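Local coordinates for Rx protein (Solanum tuberosum, PDB 4M70), which is an NB-LRR disease-resistance protein, represented here by its N-terminal coiled-coil domain, and probably triggers plant defence including the hypersensitive response, at residues M14-Q19 and M72-S77; T24-Q29 and R91-I96. All blocks are in the same frame, centred on the assembly; numbering follows the deposited sequence.

Interaction 1 of 2, residues M14-Q19 and M72-S77; sequences MRTIHQ and MVDSES
Two helical turns running in broadly the same direction pass closest at Thr16 and Asp74, whose CA atoms are 7.2 Å apart, a buried packing of helix 4-24 on helix 56-81 within the helical coiled-coil domain. A single methyl makes the contact: chi1 of -64° sets Thr16 OG1 beside the backbone N, which leaves CG2 anti to that N and pointing at the facing helix. Asp74 OD1 lies 3.4 Å from Thr16 CG2; the CB of Asp74 is not aimed at the other helix, but its carboxylate turns toward it, the two side chains crossing at about a right angle. Val73 CG1 packs on the same Thr16 CG2 at 4.0 Å. One turn beyond, Ser77 OG donates to Val73 O over 2.7 Å, tilted 34° from the carbonyl plane and on the face opposite to that met by Ser77 N. Two donors thus grip this carbonyl. Ile17 and Ser77 also reach helix 86-119. Since no hydrogen bond joins the two segments directly, their contact is one of van der Waals fit; hydrogen bonds just outside tie the helices, Thr16 OG1 (also bonded to Ser12 O) to Glu70 and Ser77 OG to Ser20 OG.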
# COMPACT_ATOMS: atom_id res chain seq x y z
N MET A 14 5.48 1.75 -6.86
CA MET A 14 5.94 0.47 -7.39
C MET A 14 7.46 0.40 -7.24
O MET A 14 8.01 -0.59 -6.73
CB MET A 14 5.53 0.33 -8.87
CG MET A 14 4.04 -0.02 -9.07
SD MET A 14 3.36 0.47 -10.68
CE MET A 14 4.30 -0.57 -11.80
N ARG A 15 8.13 1.46 -7.68
CA ARG A 15 9.59 1.54 -7.58
C ARG A 15 10.07 1.44 -6.13
O ARG A 15 11.07 0.77 -5.83
CB ARG A 15 10.07 2.84 -8.25
CG ARG A 15 11.47 2.79 -8.83
CD ARG A 15 11.66 3.90 -9.85
NE ARG A 15 11.16 5.18 -9.34
CZ ARG A 15 10.39 6.01 -10.03
NH1 ARG A 15 10.02 5.73 -11.27
NH2 ARG A 15 9.99 7.15 -9.47
N THR A 16 9.34 2.11 -5.23
CA THR A 16 9.67 2.09 -3.80
C THR A 16 9.53 0.69 -3.22
O THR A 16 10.36 0.23 -2.44
CB THR A 16 8.76 3.06 -3.02
OG1 THR A 16 9.00 4.41 -3.46
CG2 THR A 16 9.01 2.96 -1.52
N ILE A 17 8.47 0.01 -3.65
CA ILE A 17 8.23 -1.36 -3.22
C ILE A 17 9.38 -2.27 -3.67
O ILE A 17 9.88 -3.07 -2.88
CB ILE A 17 6.88 -1.89 -3.73
CG1 ILE A 17 5.74 -1.31 -2.88
CG2 ILE A 17 6.84 -3.40 -3.68
CD1 ILE A 17 4.37 -1.59 -3.44
N HIS A 18 9.80 -2.13 -4.93
CA HIS A 18 10.94 -2.92 -5.38
C HIS A 18 12.24 -2.60 -4.62
O HIS A 18 13.03 -3.52 -4.33
CB HIS A 18 11.14 -2.79 -6.90
CG HIS A 18 10.43 -3.86 -7.67
ND1 HIS A 18 10.49 -3.95 -9.05
CD2 HIS A 18 9.64 -4.88 -7.26
CE1 HIS A 18 9.77 -4.99 -9.45
NE2 HIS A 18 9.25 -5.57 -8.38
N GLN A 19 12.47 -1.33 -4.30
CA GLN A 19 13.64 -0.96 -3.49
C GLN A 19 13.59 -1.64 -2.11
O GLN A 19 14.60 -2.15 -1.61
CB GLN A 19 13.75 0.56 -3.34
CG GLN A 19 14.12 1.28 -4.63
CD GLN A 19 14.08 2.79 -4.49
OE1 GLN A 19 13.35 3.34 -3.66
NE2 GLN A 19 14.88 3.48 -5.30
N MET A 72 6.20 5.70 4.41
CA MET A 72 6.12 4.64 5.43
C MET A 72 6.94 3.39 5.09
O MET A 72 7.63 2.83 5.95
CB MET A 72 4.66 4.28 5.70
CG MET A 72 3.91 5.35 6.50
SD MET A 72 2.15 4.98 6.64
CE MET A 72 1.60 6.25 7.78
N VAL A 73 6.86 2.96 3.84
CA VAL A 73 7.63 1.81 3.38
C VAL A 73 9.14 2.10 3.45
O VAL A 73 9.92 1.25 3.89
CB VAL A 73 7.22 1.37 1.95
CG1 VAL A 73 8.21 0.36 1.38
CG2 VAL A 73 5.80 0.80 1.95
N ASP A 74 9.53 3.30 3.02
CA ASP A 74 10.93 3.72 3.11
C ASP A 74 11.42 3.67 4.56
O ASP A 74 12.49 3.11 4.86
CB ASP A 74 11.10 5.14 2.56
CG ASP A 74 11.20 5.17 1.05
OD1 ASP A 74 11.49 4.11 0.46
OD2 ASP A 74 10.99 6.25 0.46
N SER A 75 10.62 4.24 5.46
CA SER A 75 10.98 4.33 6.87
C SER A 75 11.11 2.95 7.52
O SER A 75 12.10 2.66 8.20
CB SER A 75 9.94 5.16 7.62
OG SER A 75 10.33 5.37 8.97
N GLU A 76 10.11 2.10 7.28
CA GLU A 76 10.10 0.78 7.89
C GLU A 76 11.17 -0.14 7.30
O GLU A 76 11.72 -0.99 8.01
CB GLU A 76 8.70 0.16 7.79
CG GLU A 76 7.65 0.94 8.57
CD GLU A 76 7.87 0.91 10.08
OE1 GLU A 76 8.65 0.06 10.56
OE2 GLU A 76 7.26 1.73 10.78
N SER A 77 11.48 0.05 6.03
CA SER A 77 12.58 -0.68 5.41
C SER A 77 13.90 -0.26 6.07
O SER A 77 14.79 -1.09 6.31
CB SER A 77 12.62 -0.44 3.90
OG SER A 77 11.43 -0.93 3.29

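Interaction 2 of 2, residues T24-Q29 and R91-I96; sequences TGCDLQ and RAMWEI
With its SG anti to the carbonyl carbon (chi1 -67°), Cys26 reaches for Met93, whose chain runs out extended and then folds back at its thioether (chi3 65°). The bend makes a shallow hook, and Cys26 SG sits in its hollow, 3.5 Å from Met93 CG and equally 3.5 Å from Met93 CE, while the SD at the crest of the hook stays farther off at 4.1 Å. Deeper in, Leu28 and Ile96 meet at about a right angle: the CG2 branch of Ile96 lies against both methyls of the leucine, 3.9 Å from Leu28 CD1 and 4.1 Å from Leu28 CD2. The CG1-CD1 arm of Ile96 runs instead to Thr24 CG2, so one isoleucine touches both the last turn of helix 4-24 and the loop residue Leu28. The loop's shape is set from within. Gly25, at positive phi, ends the helical path, and Cys26 N donates to Thr24 OG1 over 3.1 Å, nearly straight at 162°, closing an ST turn; the same hydroxyl bonds back to Ser20 O. Asp27 then centres an inverse gamma turn before the next helix starts. Residues 24-29 are thus an interhelical connection, with an ST turn and a positive-phi glycine at the end of helix 4-24, packed on helix 86-119 in the all-helical N-terminal coiled-coil domain.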
# COMPACT_ATOMS: atom_id res chain seq x y z
N THR A 24 15.12 -5.66 1.89
CA THR A 24 14.56 -6.46 2.97
C THR A 24 14.39 -7.93 2.58
O THR A 24 14.41 -8.80 3.45
CB THR A 24 13.18 -5.92 3.40
OG1 THR A 24 12.23 -6.12 2.35
CG2 THR A 24 13.27 -4.43 3.73
N GLY A 25 14.20 -8.19 1.29
CA GLY A 25 13.99 -9.56 0.86
C GLY A 25 12.54 -9.97 1.00
O GLY A 25 12.17 -11.09 0.65
N CYS A 26 11.72 -9.06 1.51
CA CYS A 26 10.30 -9.33 1.73
C CYS A 26 9.59 -9.66 0.43
O CYS A 26 9.99 -9.20 -0.65
CB CYS A 26 9.60 -8.14 2.38
SG CYS A 26 10.10 -7.75 4.07
N ASP A 27 8.54 -10.47 0.54
CA ASP A 27 7.76 -10.86 -0.62
C ASP A 27 6.69 -9.81 -0.84
O ASP A 27 5.58 -9.91 -0.30
CB ASP A 27 7.12 -12.23 -0.39
CG ASP A 27 6.32 -12.71 -1.58
OD1 ASP A 27 6.68 -12.36 -2.72
OD2 ASP A 27 5.32 -13.43 -1.36
N LEU A 28 7.03 -8.80 -1.62
CA LEU A 28 6.11 -7.69 -1.86
C LEU A 28 5.64 -7.67 -3.32
O LEU A 28 4.85 -6.80 -3.70
CB LEU A 28 6.80 -6.37 -1.51
CG LEU A 28 7.42 -6.32 -0.10
CD1 LEU A 28 8.14 -5.00 0.17
CD2 LEU A 28 6.35 -6.56 0.95
N GLN A 29 6.12 -8.61 -4.11
CA GLN A 29 5.75 -8.68 -5.53
C GLN A 29 4.24 -8.72 -5.81
O GLN A 29 3.79 -8.15 -6.80
CB GLN A 29 6.49 -9.81 -6.26
CG GLN A 29 6.39 -9.74 -7.79
CD GLN A 29 7.07 -8.52 -8.39
OE1 GLN A 29 7.94 -7.90 -7.77
NE2 GLN A 29 6.67 -8.16 -9.60
N ARG A 91 8.65 -6.98 13.41
CA ARG A 91 7.76 -5.84 13.59
C ARG A 91 7.84 -4.91 12.38
O ARG A 91 6.82 -4.45 11.86
CB ARG A 91 8.06 -5.10 14.90
CG ARG A 91 7.24 -3.85 15.13
CD ARG A 91 7.64 -3.20 16.44
NE ARG A 91 7.34 -4.08 17.57
CZ ARG A 91 7.56 -3.78 18.85
NH1 ARG A 91 8.08 -2.60 19.17
NH2 ARG A 91 7.26 -4.65 19.80
N ALA A 92 9.06 -4.63 11.92
CA ALA A 92 9.23 -3.77 10.74
C ALA A 92 8.64 -4.37 9.45
O ALA A 92 7.95 -3.67 8.69
CB ALA A 92 10.70 -3.41 10.55
N MET A 93 8.90 -5.66 9.22
CA MET A 93 8.34 -6.34 8.05
C MET A 93 6.82 -6.28 8.09
O MET A 93 6.16 -5.94 7.10
CB MET A 93 8.79 -7.80 7.99
CG MET A 93 10.24 -8.03 7.59
SD MET A 93 10.65 -9.79 7.60
CE MET A 93 9.61 -10.41 6.27
N TRP A 94 6.27 -6.58 9.26
CA TRP A 94 4.83 -6.58 9.49
C TRP A 94 4.27 -5.21 9.16
O TRP A 94 3.20 -5.08 8.56
CB TRP A 94 4.52 -6.93 10.94
CG TRP A 94 3.06 -7.10 11.26
CD1 TRP A 94 2.37 -8.28 11.36
CD2 TRP A 94 2.10 -6.06 11.49
NE1 TRP A 94 1.05 -8.03 11.66
CE2 TRP A 94 0.86 -6.68 11.75
CE3 TRP A 94 2.17 -4.66 11.52
CZ2 TRP A 94 -0.29 -5.95 12.02
CZ3 TRP A 94 1.02 -3.94 11.79
CH2 TRP A 94 -0.19 -4.58 12.04
N GLU A 95 5.00 -4.18 9.59
CA GLU A 95 4.55 -2.82 9.34
C GLU A 95 4.49 -2.53 7.84
O GLU A 95 3.54 -1.90 7.35
CB GLU A 95 5.46 -1.83 10.06
CG GLU A 95 4.85 -0.45 10.14
CD GLU A 95 3.63 -0.44 11.04
OE1 GLU A 95 3.59 -1.24 12.00
OE2 GLU A 95 2.70 0.36 10.78
N ILE A 96 5.50 -3.00 7.11
CA ILE A 96 5.50 -2.87 5.64
C ILE A 96 4.29 -3.55 4.99
O ILE A 96 3.60 -2.95 4.16
CB ILE A 96 6.80 -3.42 5.01
CG1 ILE A 96 8.00 -2.57 5.43
CG2 ILE A 96 6.71 -3.41 3.48
CD1 ILE A 96 9.32 -3.14 4.97

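Overall arrangement
Both contacts belong to one four-helix domain and illustrate how a helical bundle shares its core: interaction 1 pairs helix 4-24 with helix 56-81, while interaction 2 seats the loop following helix 4-24 on helix 86-119. Their centres are 9 Å apart, and they meet directly. Ile96 CD1 comes within 3.5 Å of Ser77 OG, and Ala92 CB packs 3.7 Å from Glu76 O, so helices 56-81 and 86-119 touch between the two sites. A probable hydrogen bond of 2.7 Å from His18 NE2 to Gln29 OE1 ties helix 4-24 to the start of helix 29-42. Near both sites, Met72 and Trp94 also pack against another protein.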